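Hypothetical protein (Clostridium sporogenes ATCC 15579, PDB 4QRK) is of unknown function but folds as a right-handed beta-helix and may take part in cell adhesion. Local coordinates at residues A[44-49]-A[70-75]. Sequence-based numbering, arbitrary orientation. Where two conformers were deposited one is given.
Sequences KLMKGK and GELEIS
Met46, a selenomethionine, meets Leu72 and Ile74 between the two facing sheets of the right-handed beta-helix. No hydrogen bond joins 44-49 to 70-75; the two segments meet through apolar side chains. Met46 CB lies 3.9 Å from Leu72 CD2, and CG is 4.2 Å from the same methyl. Here the Leu72 side chain lies roughly perpendicular to that of Met46. CG stands anti to the backbone N (chi1 178°), and the chain then bends at chi2 (-100°). The bend carries SE and CE along its own strand, over the backbone of Gly48. The nearest atom to SE across the contact is Ile74 CD1, at 4.2 Å. CE ends tip to tip with Ile74.

Leu45 points into the same interior from the residue before. Leu45 and Met46 both face Val17 in a classic beta bulge, which lets two consecutive side chains turn toward 70-75. Leu45 and Leu72 run alongside one another, pointing opposite ways, with their CD2 methyls 4.1 Å apart. All four residues are buried. Tyr63 and Ile61 of strand 60-66 pack on Leu72, while Ile95 and Leu97 of strand 91-98 touch Met46. Ile74 also rests on Trp93, and its CD1 comes to 3.8 Å from Met46 CE.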
# COMPACT_ATOMS: atom_id res chain seq x y z
N LYS A 44 6.50 -16.28 8.43
CA LYS A 44 6.41 -16.90 7.11
C LYS A 44 6.32 -15.76 6.07
O LYS A 44 6.68 -14.64 6.37
CB LYS A 44 5.19 -17.84 7.03
CG LYS A 44 5.12 -18.98 8.12
CD LYS A 44 6.39 -19.82 8.17
CE LYS A 44 6.32 -20.90 9.28
NZ LYS A 44 4.99 -21.62 9.26
N LEU A 45 5.88 -16.04 4.85
CA LEU A 45 5.86 -15.00 3.83
C LEU A 45 4.77 -13.95 4.10
O LEU A 45 5.02 -12.73 4.06
CB LEU A 45 5.66 -15.63 2.45
CG LEU A 45 6.08 -14.76 1.27
CD1 LEU A 45 7.54 -14.96 0.99
CD2 LEU A 45 5.26 -15.06 0.03
N MSE A 46 3.57 -14.46 4.39
CA MSE A 46 2.39 -13.65 4.62
C MSE A 46 1.40 -14.45 5.46
O MSE A 46 1.31 -15.68 5.31
CB MSE A 46 1.74 -13.32 3.27
CG MSE A 46 0.47 -12.52 3.34
SE MSE A 46 -1.18 -13.58 3.15
CE MSE A 46 -2.45 -12.23 3.58
N LYS A 47 0.67 -13.76 6.34
CA LYS A 47 -0.44 -14.33 7.05
C LYS A 47 -1.55 -13.31 6.94
O LYS A 47 -1.33 -12.10 7.07
CB LYS A 47 -0.09 -14.57 8.52
CG LYS A 47 -1.28 -15.03 9.36
CD LYS A 47 -0.98 -15.20 10.83
CE LYS A 47 -0.81 -13.88 11.57
NZ LYS A 47 0.64 -13.59 11.94
N GLY A 48 -2.75 -13.79 6.70
CA GLY A 48 -3.86 -12.88 6.61
C GLY A 48 -5.11 -13.42 7.26
O GLY A 48 -5.35 -14.63 7.25
N LYS A 49 -5.89 -12.51 7.83
CA LYS A 49 -7.24 -12.81 8.28
C LYS A 49 -8.25 -12.01 7.44
O LYS A 49 -8.15 -10.78 7.32
CB LYS A 49 -7.39 -12.45 9.76
CG LYS A 49 -8.75 -12.87 10.33
CD LYS A 49 -8.92 -12.38 11.76
CE LYS A 49 -10.25 -12.81 12.34
NZ LYS A 49 -10.47 -12.27 13.71
N GLY A 70 8.49 -15.00 -5.43
CA GLY A 70 7.18 -15.44 -4.99
C GLY A 70 6.06 -14.49 -5.41
O GLY A 70 5.85 -13.43 -4.80
N GLU A 71 5.32 -14.89 -6.44
CA GLU A 71 4.20 -14.11 -6.95
C GLU A 71 2.93 -14.47 -6.22
O GLU A 71 2.38 -15.54 -6.41
CB GLU A 71 4.10 -14.26 -8.46
CG GLU A 71 5.35 -13.66 -9.11
CD GLU A 71 5.26 -13.46 -10.60
OE1 GLU A 71 4.24 -13.86 -11.22
OE2 GLU A 71 6.24 -12.91 -11.16
N LEU A 72 2.50 -13.55 -5.34
CA LEU A 72 1.36 -13.75 -4.46
C LEU A 72 0.27 -12.78 -4.86
O LEU A 72 0.44 -11.56 -4.76
CB LEU A 72 1.74 -13.54 -3.00
CG LEU A 72 0.68 -13.66 -1.88
CD1 LEU A 72 -0.20 -14.87 -1.97
CD2 LEU A 72 1.40 -13.67 -0.58
N GLU A 73 -0.85 -13.33 -5.27
CA GLU A 73 -1.95 -12.51 -5.68
C GLU A 73 -3.18 -12.78 -4.82
O GLU A 73 -3.57 -13.92 -4.61
CB GLU A 73 -2.28 -12.78 -7.14
CG GLU A 73 -3.42 -11.93 -7.63
CD GLU A 73 -3.64 -12.09 -9.11
OE1 GLU A 73 -4.11 -13.18 -9.54
OE2 GLU A 73 -3.31 -11.13 -9.83
N ILE A 74 -3.81 -11.73 -4.36
CA ILE A 74 -5.02 -11.88 -3.57
C ILE A 74 -6.06 -10.98 -4.20
O ILE A 74 -5.84 -9.77 -4.34
CB ILE A 74 -4.80 -11.48 -2.13
CG1 ILE A 74 -3.47 -12.03 -1.62
CG2 ILE A 74 -6.02 -11.94 -1.28
CD1 ILE A 74 -3.24 -11.85 -0.14
N SER A 75 -7.19 -11.56 -4.58
CA SER A 75 -8.24 -10.83 -5.27
C SER A 75 -9.63 -11.05 -4.69
O SER A 75 -9.98 -12.19 -4.37
CB SER A 75 -8.22 -11.20 -6.74
OG SER A 75 -6.97 -10.85 -7.28